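Local coordinates for protein succinate dehydrogenase subunit A (Mycolicibacterium smegmatis, PDB 7D6V) that probably oxidises succinate to fumarate at its bound FAD, as the flavoprotein subunit of the mycobacterial succinate dehydrogenase Sdh1, at residues P604-L615 / Y622-H630. Numbering follows the deposited sequence.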
# COMPACT_ATOMS: atom_id res chain seq x y z
N PRO A 604 -28.50 26.38 -18.14
CA PRO A 604 -27.74 26.03 -16.94
C PRO A 604 -28.40 25.06 -15.97
O PRO A 604 -27.90 23.95 -15.80
CB PRO A 604 -27.51 27.40 -16.27
CG PRO A 604 -28.37 28.38 -17.02
CD PRO A 604 -28.49 27.83 -18.39
N MET A 605 -29.53 25.42 -15.38
CA MET A 605 -30.08 24.62 -14.29
C MET A 605 -31.57 24.86 -14.19
O MET A 605 -32.01 26.01 -14.10
CB MET A 605 -29.37 24.94 -12.96
CG MET A 605 -27.92 24.46 -12.86
SD MET A 605 -26.91 25.14 -11.54
CE MET A 605 -27.16 26.89 -11.77
N ARG A 606 -32.35 23.78 -14.21
CA ARG A 606 -33.80 23.90 -14.38
C ARG A 606 -34.51 24.44 -13.12
O ARG A 606 -34.90 25.62 -13.14
CB ARG A 606 -34.32 22.55 -14.87
CG ARG A 606 -33.49 21.36 -14.36
CD ARG A 606 -34.33 20.10 -14.22
NE ARG A 606 -33.51 18.93 -13.93
CZ ARG A 606 -33.14 18.58 -12.70
NH1 ARG A 606 -32.39 17.50 -12.51
NH2 ARG A 606 -33.53 19.29 -11.66
N PRO A 607 -34.70 23.70 -12.03
CA PRO A 607 -34.78 24.34 -10.70
C PRO A 607 -33.50 24.30 -9.87
O PRO A 607 -33.57 24.62 -8.68
CB PRO A 607 -35.88 23.52 -10.01
CG PRO A 607 -35.67 22.20 -10.52
CD PRO A 607 -35.51 22.46 -11.98
N ASP A 608 -32.36 23.90 -10.44
CA ASP A 608 -31.13 23.93 -9.65
C ASP A 608 -30.62 25.36 -9.61
O ASP A 608 -29.45 25.64 -9.86
CB ASP A 608 -30.08 22.98 -10.23
CG ASP A 608 -30.47 21.53 -10.11
OD1 ASP A 608 -30.96 21.13 -9.03
OD2 ASP A 608 -30.27 20.77 -11.08
N LEU A 609 -31.53 26.27 -9.25
CA LEU A 609 -31.34 27.69 -9.06
C LEU A 609 -31.83 28.04 -7.66
O LEU A 609 -32.69 28.90 -7.46
CB LEU A 609 -32.05 28.49 -10.14
CG LEU A 609 -31.61 28.23 -11.59
CD1 LEU A 609 -32.60 28.86 -12.56
CD2 LEU A 609 -30.21 28.77 -11.84
N LEU A 610 -31.30 27.29 -6.70
CA LEU A 610 -31.91 27.03 -5.40
C LEU A 610 -32.46 28.26 -4.70
O LEU A 610 -33.66 28.35 -4.42
CB LEU A 610 -30.86 26.34 -4.53
CG LEU A 610 -30.07 25.25 -5.26
CD1 LEU A 610 -28.80 24.88 -4.52
CD2 LEU A 610 -30.93 24.01 -5.47
N GLY A 611 -31.60 29.22 -4.40
CA GLY A 611 -31.95 30.30 -3.49
C GLY A 611 -30.85 30.46 -2.47
O GLY A 611 -30.56 31.57 -2.02
N CYS A 612 -30.25 29.34 -2.08
CA CYS A 612 -28.89 29.38 -1.54
C CYS A 612 -27.90 29.68 -2.66
O CYS A 612 -26.83 30.25 -2.41
CB CYS A 612 -28.55 28.07 -0.84
SG CYS A 612 -27.02 28.10 0.10
N PHE A 613 -28.24 29.28 -3.89
CA PHE A 613 -27.73 29.97 -5.07
C PHE A 613 -28.49 31.28 -5.18
O PHE A 613 -29.55 31.33 -5.81
CB PHE A 613 -27.91 29.15 -6.34
CG PHE A 613 -26.89 28.07 -6.54
CD1 PHE A 613 -25.72 28.06 -5.80
CD2 PHE A 613 -27.09 27.07 -7.47
CE1 PHE A 613 -24.78 27.07 -5.99
CE2 PHE A 613 -26.16 26.07 -7.65
CZ PHE A 613 -25.01 26.07 -6.91
N GLU A 614 -27.98 32.33 -4.54
CA GLU A 614 -28.61 33.63 -4.63
C GLU A 614 -28.28 34.28 -5.97
O GLU A 614 -27.37 33.86 -6.69
CB GLU A 614 -28.16 34.53 -3.49
CG GLU A 614 -28.74 34.18 -2.15
CD GLU A 614 -27.86 33.22 -1.38
OE1 GLU A 614 -26.69 33.06 -1.77
OE2 GLU A 614 -28.35 32.64 -0.38
N LEU A 615 -29.03 35.33 -6.30
CA LEU A 615 -28.66 36.15 -7.45
C LEU A 615 -27.32 36.82 -7.22
O LEU A 615 -26.55 37.03 -8.17
CB LEU A 615 -29.73 37.20 -7.73
CG LEU A 615 -31.05 36.71 -8.33
CD1 LEU A 615 -32.03 37.86 -8.43
CD2 LEU A 615 -30.79 36.11 -9.70
N TYR A 622 -22.46 34.31 -14.11
CA TYR A 622 -23.41 34.17 -15.20
C TYR A 622 -23.73 35.53 -15.81
O TYR A 622 -23.73 36.55 -15.13
CB TYR A 622 -24.71 33.52 -14.73
CG TYR A 622 -24.62 32.03 -14.50
CD1 TYR A 622 -25.25 31.14 -15.36
CD2 TYR A 622 -23.91 31.51 -13.43
CE1 TYR A 622 -25.16 29.78 -15.16
CE2 TYR A 622 -23.82 30.15 -13.22
CZ TYR A 622 -24.45 29.29 -14.09
OH TYR A 622 -24.37 27.94 -13.88
N THR A 623 -23.99 35.52 -17.12
CA THR A 623 -24.54 36.68 -17.78
C THR A 623 -25.98 36.89 -17.32
O THR A 623 -26.60 35.98 -16.76
CB THR A 623 -24.49 36.51 -19.30
OG1 THR A 623 -25.33 35.42 -19.69
CG2 THR A 623 -23.07 36.22 -19.75
N PRO A 624 -26.55 38.08 -17.55
CA PRO A 624 -27.96 38.29 -17.17
C PRO A 624 -28.90 37.46 -18.02
O PRO A 624 -29.83 37.98 -18.65
CB PRO A 624 -28.17 39.79 -17.39
CG PRO A 624 -27.05 40.22 -18.27
CD PRO A 624 -25.90 39.35 -17.92
N GLU A 625 -28.65 36.15 -18.04
CA GLU A 625 -29.42 35.19 -18.83
C GLU A 625 -30.39 34.38 -18.00
O GLU A 625 -31.17 33.61 -18.57
CB GLU A 625 -28.46 34.23 -19.55
CG GLU A 625 -27.87 33.17 -18.64
CD GLU A 625 -26.67 32.48 -19.25
OE1 GLU A 625 -26.24 32.87 -20.35
OE2 GLU A 625 -26.13 31.54 -18.62
N GLU A 626 -30.36 34.51 -16.67
CA GLU A 626 -31.23 33.70 -15.83
C GLU A 626 -32.70 34.00 -16.10
O GLU A 626 -33.42 33.15 -16.64
CB GLU A 626 -30.94 33.95 -14.34
CG GLU A 626 -29.57 33.52 -13.85
CD GLU A 626 -28.60 34.68 -13.79
OE1 GLU A 626 -29.00 35.81 -14.10
OE2 GLU A 626 -27.44 34.45 -13.41
N LEU A 627 -33.15 35.19 -15.71
CA LEU A 627 -34.51 35.68 -15.92
C LEU A 627 -35.57 34.75 -15.33
O LEU A 627 -36.77 34.98 -15.53
CB LEU A 627 -34.79 35.93 -17.40
CG LEU A 627 -33.80 36.83 -18.13
CD1 LEU A 627 -34.01 36.76 -19.64
CD2 LEU A 627 -33.90 38.27 -17.64
N ALA A 628 -35.16 33.69 -14.62
CA ALA A 628 -36.10 32.69 -14.13
C ALA A 628 -35.70 32.18 -12.75
O ALA A 628 -35.95 31.01 -12.43
CB ALA A 628 -36.20 31.52 -15.11
N GLU A 629 -35.09 33.02 -11.92
CA GLU A 629 -34.50 32.56 -10.67
C GLU A 629 -35.22 33.10 -9.44
O GLU A 629 -35.69 32.31 -8.61
CB GLU A 629 -33.02 32.97 -10.64
CG GLU A 629 -32.14 32.06 -9.81
CD GLU A 629 -32.06 32.51 -8.37
OE1 GLU A 629 -32.58 33.59 -8.06
OE2 GLU A 629 -31.48 31.77 -7.56
N HIS A 630 -35.34 34.41 -9.31
CA HIS A 630 -35.87 34.98 -8.08
C HIS A 630 -37.40 34.85 -8.05
O HIS A 630 -38.04 34.82 -9.10
CB HIS A 630 -35.47 36.45 -7.96
CG HIS A 630 -35.61 37.23 -9.23
ND1 HIS A 630 -34.73 37.10 -10.28
CD2 HIS A 630 -36.53 38.14 -9.61
CE1 HIS A 630 -35.11 37.90 -11.26
NE2 HIS A 630 -36.20 38.55 -10.88
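Y622 reaches across to P604 and M605 with the outer half of its phenol. Y622 CE1 meets P604 CB at 3.5 Å, the proline lying at the ring edge, near the ring plane, while the two side chains run antiparallel alongside one another. M605, bent at chi3 (-52°), brings its methyl CE to 3.7 Å from Y622 OH, its chain running roughly at a right angle to the tyrosine. E625 approaches P604 from the opposite direction and touches it lightly through its carboxylate. R577 serves both residues, through a cation-pi contact with the Y622 ring and a long, weak ion pair with E625. A628 O lies 4.0 Å from L609 CD1. E629 covers the most ground. With CG anti to the backbone N (chi1 -152°) and chi2 turned to -90°, which bends the chain there, its carboxylate turns into the bend of 609-615, and E629 CG packs on L609 CB at 3.6 Å. E629 OE2 sits among main-chain carbonyls, 2.6 Å from F613 O and 3.1 Å from L609 O; the latter pair are both acceptors and not hydrogen-bonded. E629 OE1 lies against the branch of L615, 3.5 Å from both L615 CG and L615 CD2. At the end, H630 takes L615 CD1 obliquely against its imidazole, 3.4 Å from H630 ND1. Behind the contact, M605 rests on F71 and W84, tying 604-615 to helices 67-76 and 84-102, and F613 meets F80, between those helices, edge-to-face. Side chains of one segment meet side chains and main-chain oxygens of the other, with no clear hydrogen bond between them: two irregular coil segments on either end of the short helix 615-618, whose N-cap is E614, folded together in the C-terminal tail of the flavoprotein subunit, far from the chain's centre.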